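Local coordinates for intimin (Escherichia coli, PDB 1F00), which serves as an adhesin of enteropathogenic Escherichia coli, probably binding its receptor mainly through the lectin-like domain at its C-terminus, at residues A1-I6 and V25-G30; K47-T52 and K62-S67; A226-E231 and D259-N264. All coordinates share one frame; numbering follows the deposited sequence.

Contact 1. Residues A1-I6 and V25-G30; sequences ASITEI and VKVMKG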
ATOM      1  N   ALA A   1      17.885  13.485 -46.547  1.00 30.88           N
ATOM      2  CA  ALA A   1      18.168  14.944 -46.628  1.00 29.45           C
ATOM      3  C   ALA A   1      17.756  15.658 -45.344  1.00 28.72           C
ATOM      4  O   ALA A   1      18.494  16.504 -44.836  1.00 29.50           O
ATOM      5  CB  ALA A   1      17.438  15.547 -47.824  1.00 30.16           C
ATOM      6  N   SER A   2      16.583  15.322 -44.814  1.00 28.03           N
ATOM      7  CA  SER A   2      16.125  15.958 -43.582  1.00 28.32           C
ATOM      8  C   SER A   2      15.124  15.145 -42.762  1.00 25.09           C
ATOM      9  O   SER A   2      14.264  14.453 -43.307  1.00 26.39           O
ATOM     10  CB  SER A   2      15.524  17.330 -43.894  1.00 28.54           C
ATOM     11  OG  SER A   2      15.197  18.017 -42.701  1.00 27.14           O
ATOM     12  N   ILE A   3      15.251  15.233 -41.445  1.00 24.89           N
ATOM     13  CA  ILE A   3      14.352  14.530 -40.538  1.00 23.34           C
ATOM     14  C   ILE A   3      13.077  15.362 -40.454  1.00 23.51           C
ATOM     15  O   ILE A   3      13.108  16.518 -40.039  1.00 22.64           O
ATOM     16  CB  ILE A   3      14.985  14.379 -39.137  1.00 23.52           C
ATOM     17  CG1 ILE A   3      16.160  13.401 -39.205  1.00 24.67           C
ATOM     18  CG2 ILE A   3      13.951  13.889 -38.132  1.00 23.01           C
ATOM     19  CD1 ILE A   3      16.996  13.355 -37.940  1.00 25.27           C
ATOM     20  N   THR A   4      11.961  14.772 -40.864  1.00 21.45           N
ATOM     21  CA  THR A   4      10.685  15.478 -40.852  1.00 24.48           C
ATOM     22  C   THR A   4       9.734  14.961 -39.778  1.00 24.07           C
ATOM     23  O   THR A   4       8.639  15.491 -39.594  1.00 23.01           O
ATOM     24  CB  THR A   4       9.995  15.364 -42.212  1.00 23.31           C
ATOM     25  OG1 THR A   4       9.758  13.983 -42.509  1.00 25.99           O
ATOM     26  CG2 THR A   4      10.872  15.974 -43.299  1.00 24.93           C
ATOM     27  N   GLU A   5      10.163  13.919 -39.075  1.00 24.64           N
ATOM     28  CA  GLU A   5       9.365  13.325 -38.009  1.00 26.98           C
ATOM     29  C   GLU A   5      10.317  12.750 -36.973  1.00 26.35           C
ATOM     30  O   GLU A   5      11.336  12.149 -37.320  1.00 26.98           O
ATOM     31  CB  GLU A   5       8.479  12.190 -38.553  1.00 27.68           C
ATOM     32  CG  GLU A   5       7.463  12.600 -39.614  1.00 31.15           C
ATOM     33  CD  GLU A   5       6.144  13.096 -39.033  1.00 34.70           C
ATOM     34  OE1 GLU A   5       5.321  13.630 -39.810  1.00 37.53           O
ATOM     35  OE2 GLU A   5       5.919  12.948 -37.810  1.00 35.69           O
ATOM     36  N   ILE A   6       9.992  12.946 -35.702  1.00 24.60           N
ATOM     37  CA  ILE A   6      10.797  12.406 -34.616  1.00 25.02           C
ATOM     38  C   ILE A   6       9.824  12.186 -33.465  1.00 25.08           C
ATOM     39  O   ILE A   6       9.428  13.124 -32.772  1.00 23.97           O
ATOM     40  CB  ILE A   6      11.955  13.366 -34.230  1.00 25.98           C
ATOM     41  CG1 ILE A   6      12.805  12.734 -33.127  1.00 26.40           C
ATOM     42  CG2 ILE A   6      11.410  14.724 -33.815  1.00 27.19           C
ATOM     43  CD1 ILE A   6      14.167  13.392 -32.954  1.00 29.93           C
ATOM     44  N   VAL A  25      12.311   8.077 -36.270  1.00 27.73           N
ATOM     45  CA  VAL A  25      12.521   9.260 -37.094  1.00 28.29           C
ATOM     46  C   VAL A  25      12.259   8.911 -38.549  1.00 28.45           C
ATOM     47  O   VAL A  25      12.330   7.747 -38.947  1.00 27.30           O
ATOM     48  CB  VAL A  25      13.965   9.811 -36.981  1.00 28.88           C
ATOM     49  CG1 VAL A  25      14.219  10.336 -35.584  1.00 29.01           C
ATOM     50  CG2 VAL A  25      14.969   8.727 -37.339  1.00 29.97           C
ATOM     51  N   LYS A  26      11.938   9.926 -39.341  1.00 28.99           N
ATOM     52  CA  LYS A  26      11.690   9.722 -40.758  1.00 27.62           C
ATOM     53  C   LYS A  26      12.531  10.745 -41.504  1.00 28.79           C
ATOM     54  O   LYS A  26      12.516  11.931 -41.171  1.00 27.25           O
ATOM     55  CB  LYS A  26      10.207   9.914 -41.077  1.00 28.60           C
ATOM     56  CG  LYS A  26       9.854   9.654 -42.531  1.00 29.84           C
ATOM     57  CD  LYS A  26       8.360   9.765 -42.777  1.00 29.50           C
ATOM     58  CE  LYS A  26       8.023   9.418 -44.221  1.00 31.18           C
ATOM     59  NZ  LYS A  26       6.562   9.469 -44.498  1.00 32.49           N
ATOM     60  N   VAL A  27      13.293  10.275 -42.486  1.00 29.14           N
ATOM     61  CA  VAL A  27      14.136  11.153 -43.286  1.00 29.06           C
ATOM     62  C   VAL A  27      13.483  11.310 -44.651  1.00 29.96           C
ATOM     63  O   VAL A  27      13.127  10.325 -45.298  1.00 29.62           O
ATOM     64  CB  VAL A  27      15.553  10.572 -43.447  1.00 29.62           C
ATOM     65  CG1 VAL A  27      16.391  11.471 -44.337  1.00 29.43           C
ATOM     66  CG2 VAL A  27      16.207  10.429 -42.083  1.00 26.57           C
ATOM     67  N   MET A  28      13.322  12.554 -45.081  1.00 29.50           N
ATOM     68  CA  MET A  28      12.683  12.830 -46.358  1.00 30.46           C
ATOM     69  C   MET A  28      13.441  13.824 -47.220  1.00 29.90           C
ATOM     70  O   MET A  28      14.293  14.578 -46.745  1.00 28.07           O
ATOM     71  CB  MET A  28      11.273  13.377 -46.127  1.00 32.98           C
ATOM     72  CG  MET A  28      10.330  12.435 -45.406  1.00 35.84           C
ATOM     73  SD  MET A  28       9.766  11.111 -46.475  1.00 41.37           S
ATOM     74  CE  MET A  28       8.335  11.887 -47.246  1.00 38.30           C
ATOM     75  N   LYS A  29      13.108  13.798 -48.503  1.00 30.74           N
ATOM     76  CA  LYS A  29      13.665  14.703 -49.489  1.00 31.78           C
ATOM     77  C   LYS A  29      12.429  15.092 -50.277  1.00 32.23           C
ATOM     78  O   LYS A  29      12.129  14.511 -51.321  1.00 32.59           O
ATOM     79  CB  LYS A  29      14.665  13.989 -50.394  1.00 33.36           C
ATOM     80  CG  LYS A  29      15.380  14.933 -51.344  1.00 37.24           C
ATOM     81  CD  LYS A  29      16.344  14.193 -52.255  1.00 39.51           C
ATOM     82  CE  LYS A  29      17.058  15.160 -53.184  1.00 41.17           C
ATOM     83  NZ  LYS A  29      16.080  15.962 -53.970  1.00 43.11           N
ATOM     84  N   GLY A  30      11.697  16.070 -49.758  1.00 31.22           N
ATOM     85  CA  GLY A  30      10.475  16.484 -50.410  1.00 32.56           C
ATOM     86  C   GLY A  30       9.454  15.403 -50.112  1.00 33.45           C
ATOM     87  O   GLY A  30       9.403  14.893 -48.992  1.00 32.00           O
TER
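Ile3 and Ile6 meet Val27 and Val25 on the inward face of two antiparallel strands, and here the contact is tight. Val25 CG1, beside its own backbone N (chi1 -66°), lies 3.7 Å from CG1 of Ile6, the two side chains running side by side. Ile3 CG1 approaches Val27 CG2 at 4.1 Å. Phe41, Val39 and Val86 close over this apolar layer. Between these two pairs the ladder holds two residues, Thr4 and Glu5, opposite Lys26 alone, which makes a beta bulge. Thr4 N reaches Lys26 O at 2.9 Å. Nearer the chain start, Met28 N gives a nearly straight bond to Ser2 O (2.8 Å, 170°). The other side is more open to solvent, and its closest touch is Met28 CG against Thr4 OG1 at 3.3 Å, the two side chains crossing at about a right angle. Glu5 and Lys26 run side by side, touch near their roots, CB to CB at 3.8 Å, and then diverge, Glu5 OE1 and Lys26 NZ ending 6.4 Å apart. The pairing of the strands thus rests on backbone bonds and branched aliphatic groups, with at most a diffuse contribution from charge.

Contact 2. Residues K47-T52 and K62-S67; sequences KLSNST and KVTLTS
Ser49 ends a short antiparallel ladder by using its side chain where a backbone carbonyl would serve in a regular sheet. Its OG accepts the N-H of Thr64 at 3.0 Å in an almost straight bond (174°). Chi1 of 55° sets OG between the backbone N and the carbonyl carbon, facing strand 60-66. Ser49 N meanwhile gives its hydrogen to Thr64 O at 2.8 Å, so one serine satisfies both backbone polar groups of Thr64. Two residues earlier, Lys47 and Thr66 exchange a regular pair of bonds, Lys47 N to Thr66 O at 2.7 Å and Thr66 N to Lys47 O at 3.1 Å. The backbones of Val63 and Leu65 turn the other way and bond to Tyr23 and Ile21 of strand 21-29. Beyond Ser49 the pairing stops: Asn50 O is buried against Val63 CG1, 3.8 Å away, and has no hydrogen-bonding partner. On the apolar face, Leu48 CD2 sits loosely over Leu65 CB at 4.3 Å, with Phe41 beside it, while the Lys47 chain leads away on the opposite face. After this break the backbone of Ser51 bonds to Phe41, and strand 52-54 joins the sheet of strand 38-43. The chain thus passes from the edge of one sheet to the other, consistent with the two-sheet beta sandwich of an immunoglobulin-like domain.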
ATOM      1  N   LYS A  47      20.615   4.952 -21.679  1.00 28.70           N
ATOM      2  CA  LYS A  47      21.397   4.159 -22.625  1.00 29.51           C
ATOM      3  C   LYS A  47      20.640   3.904 -23.922  1.00 27.22           C
ATOM      4  O   LYS A  47      19.539   3.357 -23.913  1.00 27.65           O
ATOM      5  CB  LYS A  47      21.764   2.802 -22.014  1.00 32.56           C
ATOM      6  CG  LYS A  47      23.026   2.781 -21.171  1.00 38.02           C
ATOM      7  CD  LYS A  47      23.401   1.337 -20.834  1.00 40.19           C
ATOM      8  CE  LYS A  47      24.760   1.243 -20.155  1.00 42.57           C
ATOM      9  NZ  LYS A  47      24.789   1.972 -18.856  1.00 46.77           N
ATOM     10  N   LEU A  48      21.242   4.286 -25.040  1.00 26.13           N
ATOM     11  CA  LEU A  48      20.630   4.081 -26.344  1.00 27.00           C
ATOM     12  C   LEU A  48      21.034   2.717 -26.897  1.00 28.02           C
ATOM     13  O   LEU A  48      22.187   2.303 -26.764  1.00 27.75           O
ATOM     14  CB  LEU A  48      21.081   5.175 -27.314  1.00 27.25           C
ATOM     15  CG  LEU A  48      20.527   6.580 -27.081  1.00 27.11           C
ATOM     16  CD1 LEU A  48      21.362   7.603 -27.834  1.00 23.82           C
ATOM     17  CD2 LEU A  48      19.072   6.625 -27.534  1.00 25.86           C
ATOM     18  N   SER A  49      20.083   2.020 -27.512  1.00 28.91           N
ATOM     19  CA  SER A  49      20.358   0.711 -28.092  1.00 30.23           C
ATOM     20  C   SER A  49      21.558   0.811 -29.031  1.00 32.20           C
ATOM     21  O   SER A  49      22.485  -0.002 -28.967  1.00 32.51           O
ATOM     22  CB  SER A  49      19.133   0.206 -28.857  1.00 29.94           C
ATOM     23  OG  SER A  49      18.715   1.140 -29.839  1.00 30.23           O
ATOM     24  N   ASN A  50      21.534   1.821 -29.896  1.00 32.28           N
ATOM     25  CA  ASN A  50      22.612   2.061 -30.854  1.00 34.55           C
ATOM     26  C   ASN A  50      22.745   3.562 -31.091  1.00 33.95           C
ATOM     27  O   ASN A  50      21.752   4.286 -31.058  1.00 32.49           O
ATOM     28  CB  ASN A  50      22.316   1.356 -32.182  1.00 35.56           C
ATOM     29  CG  ASN A  50      22.466  -0.151 -32.089  1.00 39.00           C
ATOM     30  OD1 ASN A  50      23.551  -0.661 -31.797  1.00 40.93           O
ATOM     31  ND2 ASN A  50      21.379  -0.873 -32.340  1.00 39.77           N
ATOM     32  N   SER A  51      23.967   4.029 -31.322  1.00 34.58           N
ATOM     33  CA  SER A  51      24.191   5.452 -31.561  1.00 35.08           C
ATOM     34  C   SER A  51      23.921   5.814 -33.021  1.00 35.54           C
ATOM     35  O   SER A  51      23.692   6.977 -33.348  1.00 34.66           O
ATOM     36  CB  SER A  51      25.624   5.835 -31.188  1.00 35.15           C
ATOM     37  OG  SER A  51      26.557   5.151 -32.002  1.00 36.25           O
ATOM     38  N   THR A  52      23.955   4.816 -33.897  1.00 35.93           N
ATOM     39  CA  THR A  52      23.707   5.052 -35.316  1.00 35.82           C
ATOM     40  C   THR A  52      22.737   4.025 -35.872  1.00 36.36           C
ATOM     41  O   THR A  52      22.702   2.881 -35.421  1.00 37.35           O
ATOM     42  CB  THR A  52      25.009   4.995 -36.135  1.00 35.32           C
ATOM     43  OG1 THR A  52      25.600   3.697 -36.006  1.00 35.78           O
ATOM     44  CG2 THR A  52      25.986   6.048 -35.647  1.00 34.45           C
ATOM     45  N   LYS A  62      14.938   3.653 -36.284  1.00 30.99           N
ATOM     46  CA  LYS A  62      14.474   3.478 -34.915  1.00 31.87           C
ATOM     47  C   LYS A  62      15.550   3.049 -33.923  1.00 30.61           C
ATOM     48  O   LYS A  62      16.476   2.325 -34.272  1.00 30.86           O
ATOM     49  CB  LYS A  62      13.336   2.457 -34.927  1.00 34.91           C
ATOM     50  CG  LYS A  62      12.950   1.873 -33.589  1.00 38.94           C
ATOM     51  CD  LYS A  62      11.937   0.742 -33.765  1.00 42.85           C
ATOM     52  CE  LYS A  62      10.570   1.249 -34.225  1.00 45.59           C
ATOM     53  NZ  LYS A  62      10.593   1.933 -35.550  1.00 47.03           N
ATOM     54  N   VAL A  63      15.410   3.512 -32.683  1.00 29.77           N
ATOM     55  CA  VAL A  63      16.332   3.176 -31.598  1.00 28.57           C
ATOM     56  C   VAL A  63      15.557   3.198 -30.279  1.00 28.24           C
ATOM     57  O   VAL A  63      14.497   3.817 -30.191  1.00 27.42           O
ATOM     58  CB  VAL A  63      17.497   4.180 -31.502  1.00 28.86           C
ATOM     59  CG1 VAL A  63      18.322   4.146 -32.779  1.00 30.58           C
ATOM     60  CG2 VAL A  63      16.957   5.580 -31.244  1.00 28.85           C
ATOM     61  N   THR A  64      16.080   2.518 -29.261  1.00 26.40           N
ATOM     62  CA  THR A  64      15.418   2.472 -27.960  1.00 26.20           C
ATOM     63  C   THR A  64      16.282   3.076 -26.861  1.00 25.45           C
ATOM     64  O   THR A  64      17.511   3.080 -26.950  1.00 25.78           O
ATOM     65  CB  THR A  64      15.058   1.027 -27.563  1.00 27.18           C
ATOM     66  OG1 THR A  64      16.241   0.223 -27.555  1.00 25.89           O
ATOM     67  CG2 THR A  64      14.054   0.441 -28.541  1.00 27.25           C
ATOM     68  N   LEU A  65      15.625   3.581 -25.819  1.00 25.41           N
ATOM     69  CA  LEU A  65      16.308   4.211 -24.692  1.00 24.16           C
ATOM     70  C   LEU A  65      15.852   3.592 -23.369  1.00 24.29           C
ATOM     71  O   LEU A  65      14.662   3.357 -23.164  1.00 24.25           O
ATOM     72  CB  LEU A  65      15.990   5.715 -24.673  1.00 25.75           C
ATOM     73  CG  LEU A  65      16.768   6.725 -23.814  1.00 25.25           C
ATOM     74  CD1 LEU A  65      15.946   8.000 -23.711  1.00 23.67           C
ATOM     75  CD2 LEU A  65      17.031   6.199 -22.422  1.00 30.21           C
ATOM     76  N   THR A  66      16.807   3.339 -22.480  1.00 23.82           N
ATOM     77  CA  THR A  66      16.519   2.788 -21.156  1.00 24.38           C
ATOM     78  C   THR A  66      17.340   3.600 -20.160  1.00 24.48           C
ATOM     79  O   THR A  66      18.220   4.364 -20.562  1.00 24.92           O
ATOM     80  CB  THR A  66      16.932   1.311 -21.047  1.00 24.77           C
ATOM     81  OG1 THR A  66      18.349   1.198 -21.218  1.00 25.07           O
ATOM     82  CG2 THR A  66      16.235   0.485 -22.115  1.00 24.28           C
ATOM     83  N   SER A  67      17.063   3.445 -18.869  1.00 22.64           N
ATOM     84  CA  SER A  67      17.806   4.186 -17.856  1.00 23.58           C
ATOM     85  C   SER A  67      17.803   3.471 -16.509  1.00 25.13           C
ATOM     86  O   SER A  67      16.845   2.774 -16.171  1.00 24.44           O
ATOM     87  CB  SER A  67      17.213   5.590 -17.699  1.00 22.98           C
ATOM     88  OG  SER A  67      17.970   6.371 -16.791  1.00 24.96           O
TER

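Contact 3. Residues A226-E231 and D259-N264; sequences AANKYE and DLVKQN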
ATOM      1  N   ALA A 226      -3.301   1.894  22.755  1.00 15.96           N
ATOM      2  CA  ALA A 226      -4.624   2.340  23.196  1.00 15.66           C
ATOM      3  C   ALA A 226      -5.644   2.374  22.047  1.00 15.27           C
ATOM      4  O   ALA A 226      -5.458   3.086  21.064  1.00 15.11           O
ATOM      5  CB  ALA A 226      -4.514   3.718  23.845  1.00 15.57           C
ATOM      6  N   ALA A 227      -6.729   1.618  22.192  1.00 14.65           N
ATOM      7  CA  ALA A 227      -7.758   1.533  21.159  1.00 15.24           C
ATOM      8  C   ALA A 227      -8.390   2.850  20.730  1.00 16.59           C
ATOM      9  O   ALA A 227      -8.748   3.009  19.562  1.00 14.74           O
ATOM     10  CB  ALA A 227      -8.860   0.569  21.597  1.00 15.32           C
ATOM     11  N   ASN A 228      -8.536   3.793  21.657  1.00 16.91           N
ATOM     12  CA  ASN A 228      -9.176   5.057  21.313  1.00 18.74           C
ATOM     13  C   ASN A 228      -8.327   5.995  20.465  1.00 19.91           C
ATOM     14  O   ASN A 228      -8.669   7.162  20.285  1.00 19.19           O
ATOM     15  CB  ASN A 228      -9.678   5.775  22.573  1.00 20.62           C
ATOM     16  CG  ASN A 228      -8.566   6.146  23.529  1.00 20.04           C
ATOM     17  OD1 ASN A 228      -8.793   6.875  24.490  1.00 27.60           O
ATOM     18  ND2 ASN A 228      -7.366   5.649  23.277  1.00 22.33           N
ATOM     19  N   LYS A 229      -7.217   5.478  19.947  1.00 18.58           N
ATOM     20  CA  LYS A 229      -6.351   6.256  19.071  1.00 20.57           C
ATOM     21  C   LYS A 229      -6.896   6.058  17.662  1.00 19.65           C
ATOM     22  O   LYS A 229      -6.544   6.784  16.734  1.00 18.90           O
ATOM     23  CB  LYS A 229      -4.910   5.750  19.143  1.00 20.59           C
ATOM     24  CG  LYS A 229      -4.160   6.226  20.370  1.00 24.65           C
ATOM     25  CD  LYS A 229      -3.936   7.726  20.319  1.00 27.43           C
ATOM     26  CE  LYS A 229      -3.181   8.198  21.550  1.00 32.45           C
ATOM     27  NZ  LYS A 229      -1.946   7.389  21.760  1.00 36.03           N
ATOM     28  N   TYR A 230      -7.763   5.059  17.522  1.00 17.52           N
ATOM     29  CA  TYR A 230      -8.375   4.747  16.242  1.00 18.47           C
ATOM     30  C   TYR A 230      -9.751   5.394  16.134  1.00 19.09           C
ATOM     31  O   TYR A 230     -10.544   5.367  17.074  1.00 18.59           O
ATOM     32  CB  TYR A 230      -8.453   3.228  16.059  1.00 17.33           C
ATOM     33  CG  TYR A 230      -7.080   2.602  16.158  1.00 18.94           C
ATOM     34  CD1 TYR A 230      -6.623   2.059  17.358  1.00 16.50           C
ATOM     35  CD2 TYR A 230      -6.190   2.673  15.087  1.00 17.48           C
ATOM     36  CE1 TYR A 230      -5.305   1.615  17.493  1.00 17.95           C
ATOM     37  CE2 TYR A 230      -4.875   2.234  15.211  1.00 19.97           C
ATOM     38  CZ  TYR A 230      -4.438   1.712  16.417  1.00 16.46           C
ATOM     39  OH  TYR A 230      -3.125   1.331  16.547  1.00 13.17           O
ATOM     40  N   GLU A 231     -10.000   5.993  14.974  1.00 19.80           N
ATOM     41  CA  GLU A 231     -11.239   6.699  14.674  1.00 20.40           C
ATOM     42  C   GLU A 231     -12.494   6.047  15.237  1.00 18.02           C
ATOM     43  O   GLU A 231     -13.307   6.702  15.892  1.00 18.75           O
ATOM     44  CB  GLU A 231     -11.374   6.841  13.152  1.00 25.40           C
ATOM     45  CG  GLU A 231     -12.566   7.642  12.673  1.00 28.18           C
ATOM     46  CD  GLU A 231     -12.573   9.059  13.218  1.00 33.55           C
ATOM     47  OE1 GLU A 231     -11.478   9.647  13.368  1.00 33.78           O
ATOM     48  OE2 GLU A 231     -13.677   9.587  13.484  1.00 36.02           O
ATOM     49  N   ASP A 259      -8.419  -3.576  30.028  1.00 14.20           N
ATOM     50  CA  ASP A 259      -8.909  -2.388  29.355  1.00 13.72           C
ATOM     51  C   ASP A 259      -8.082  -2.113  28.102  1.00 14.58           C
ATOM     52  O   ASP A 259      -6.887  -1.827  28.195  1.00 14.20           O
ATOM     53  CB  ASP A 259      -8.824  -1.216  30.342  1.00 14.96           C
ATOM     54  CG  ASP A 259      -9.639  -0.021  29.916  1.00 15.55           C
ATOM     55  OD1 ASP A 259     -10.286   0.590  30.800  1.00 17.07           O
ATOM     56  OD2 ASP A 259      -9.626   0.321  28.714  1.00 14.11           O
ATOM     57  N   LEU A 260      -8.722  -2.202  26.937  1.00 13.08           N
ATOM     58  CA  LEU A 260      -8.036  -1.976  25.674  1.00 14.71           C
ATOM     59  C   LEU A 260      -7.591  -0.531  25.470  1.00 15.72           C
ATOM     60  O   LEU A 260      -6.934  -0.216  24.473  1.00 14.33           O
ATOM     61  CB  LEU A 260      -8.905  -2.441  24.498  1.00 15.60           C
ATOM     62  CG  LEU A 260      -9.025  -3.969  24.368  1.00 15.44           C
ATOM     63  CD1 LEU A 260      -9.978  -4.321  23.238  1.00 17.20           C
ATOM     64  CD2 LEU A 260      -7.648  -4.574  24.110  1.00 16.23           C
ATOM     65  N   VAL A 261      -7.954   0.346  26.404  1.00 15.67           N
ATOM     66  CA  VAL A 261      -7.519   1.739  26.332  1.00 15.26           C
ATOM     67  C   VAL A 261      -6.493   2.001  27.432  1.00 16.93           C
ATOM     68  O   VAL A 261      -5.385   2.465  27.164  1.00 16.57           O
ATOM     69  CB  VAL A 261      -8.682   2.746  26.509  1.00 17.72           C
ATOM     70  CG1 VAL A 261      -8.115   4.156  26.714  1.00 19.09           C
ATOM     71  CG2 VAL A 261      -9.575   2.746  25.268  1.00 17.25           C
ATOM     72  N   LYS A 262      -6.856   1.666  28.666  1.00 16.97           N
ATOM     73  CA  LYS A 262      -5.998   1.903  29.823  1.00 18.44           C
ATOM     74  C   LYS A 262      -5.158   0.718  30.307  1.00 19.63           C
ATOM     75  O   LYS A 262      -4.427   0.854  31.290  1.00 19.04           O
ATOM     76  CB  LYS A 262      -6.864   2.395  30.991  1.00 21.39           C
ATOM     77  CG  LYS A 262      -7.887   3.450  30.589  1.00 19.93           C
ATOM     78  CD  LYS A 262      -8.575   4.093  31.780  1.00 27.13           C
ATOM     79  CE  LYS A 262      -9.529   3.144  32.488  1.00 29.68           C
ATOM     80  NZ  LYS A 262     -10.367   3.893  33.474  1.00 33.50           N
ATOM     81  N   GLN A 263      -5.231  -0.419  29.614  1.00 17.09           N
ATOM     82  CA  GLN A 263      -4.517  -1.629  30.034  1.00 18.37           C
ATOM     83  C   GLN A 263      -5.226  -1.962  31.356  1.00 19.33           C
ATOM     84  O   GLN A 263      -6.289  -2.587  31.352  1.00 19.38           O
ATOM     85  CB  GLN A 263      -3.020  -1.334  30.234  1.00 18.66           C
ATOM     86  CG  GLN A 263      -2.316  -0.843  28.961  1.00 18.93           C
ATOM     87  CD  GLN A 263      -0.842  -0.513  29.169  1.00 18.88           C
ATOM     88  OE1 GLN A 263      -0.023  -1.398  29.393  1.00 19.90           O
ATOM     89  NE2 GLN A 263      -0.507   0.768  29.097  1.00 19.89           N
ATOM     90  N   ASN A 264      -4.640  -1.557  32.479  1.00 17.26           N
ATOM     91  CA  ASN A 264      -5.283  -1.716  33.786  1.00 17.95           C
ATOM     92  C   ASN A 264      -5.956  -3.069  34.077  1.00 16.12           C
ATOM     93  O   ASN A 264      -7.173  -3.131  34.255  1.00 16.00           O
ATOM     94  CB  ASN A 264      -6.329  -0.596  33.918  1.00 15.28           C
ATOM     95  CG  ASN A 264      -6.802  -0.370  35.346  1.00 19.05           C
ATOM     96  OD1 ASN A 264      -7.962  -0.017  35.566  1.00 18.60           O
ATOM     97  ND2 ASN A 264      -5.910  -0.541  36.313  1.00 15.13           N
TER
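Val261 presents both methyl groups to the flank of Asn228, and its rotamer explains how. With chi1 at 168°, CG1 stands anti to the backbone N and CG2 anti to the carbonyl carbon, so the fork opens toward the asparagine. Asn228 holds its CG between backbone N and carbonyl carbon (chi1 62°), which folds the side chain back across the valine at about a right angle. Its CG lies 3.8 Å from Val261 CG1 and 3.9 Å from CG2. Alongside, Ala227 N bonds to Leu260 O at 2.9 Å, nearly straight at the hydrogen, and Ala227 CB rests 4.2 Å from Leu260 CB. Leu260 points the rest of its chain toward Val220, Ile186 and Pro188, inside the lectin-like domain.

The turn that carries these residues, between strands 254-259 and 263-270, is shaped by Asp259. Asp259 OD2 takes the N-H of Val261 N at 2.9 Å on the anti side, an Asx turn. Lys262 N reaches the same Asp259 OD2 at 3.1 Å from above the carboxylate plane. Ile239 N also bonds to OD2, and Thr238 OG1 to OD1. On the other segment, Ala227 touches Leu120, and Tyr230 OH bonds to Gly108 N, consistent with a loop braced against the neighbouring Ig-like domain. Three backbone donors on one buried carboxylate oxygen would probably stabilise its negative charge and help keep the turn in shape; across the contact itself, one backbone hydrogen bond and a few methyl contacts join the loop to it.

Contacts 1 and 2 belong to the same Ig-like domain, their centres about 19 Å apart, and both act through one sheet in which strands 21-29 and 60-66 are neighbours. Contact 1 lies at the surface near the chain start; contact 2 is partly buried. Each is a ladder of backbone bonds, but the first accommodates an irregularity within the pairing and the second ends with a side chain in a carbonyl's place. Contact 3, in the lectin-like domain, its centre about 71 Å from that of contact 1, joins a loop with a 3-10 segment to the turn of a hairpin. Also partly buried, it relies on one cross-bond, with valine and alanine methyls packed on their neighbours, one an asparagine.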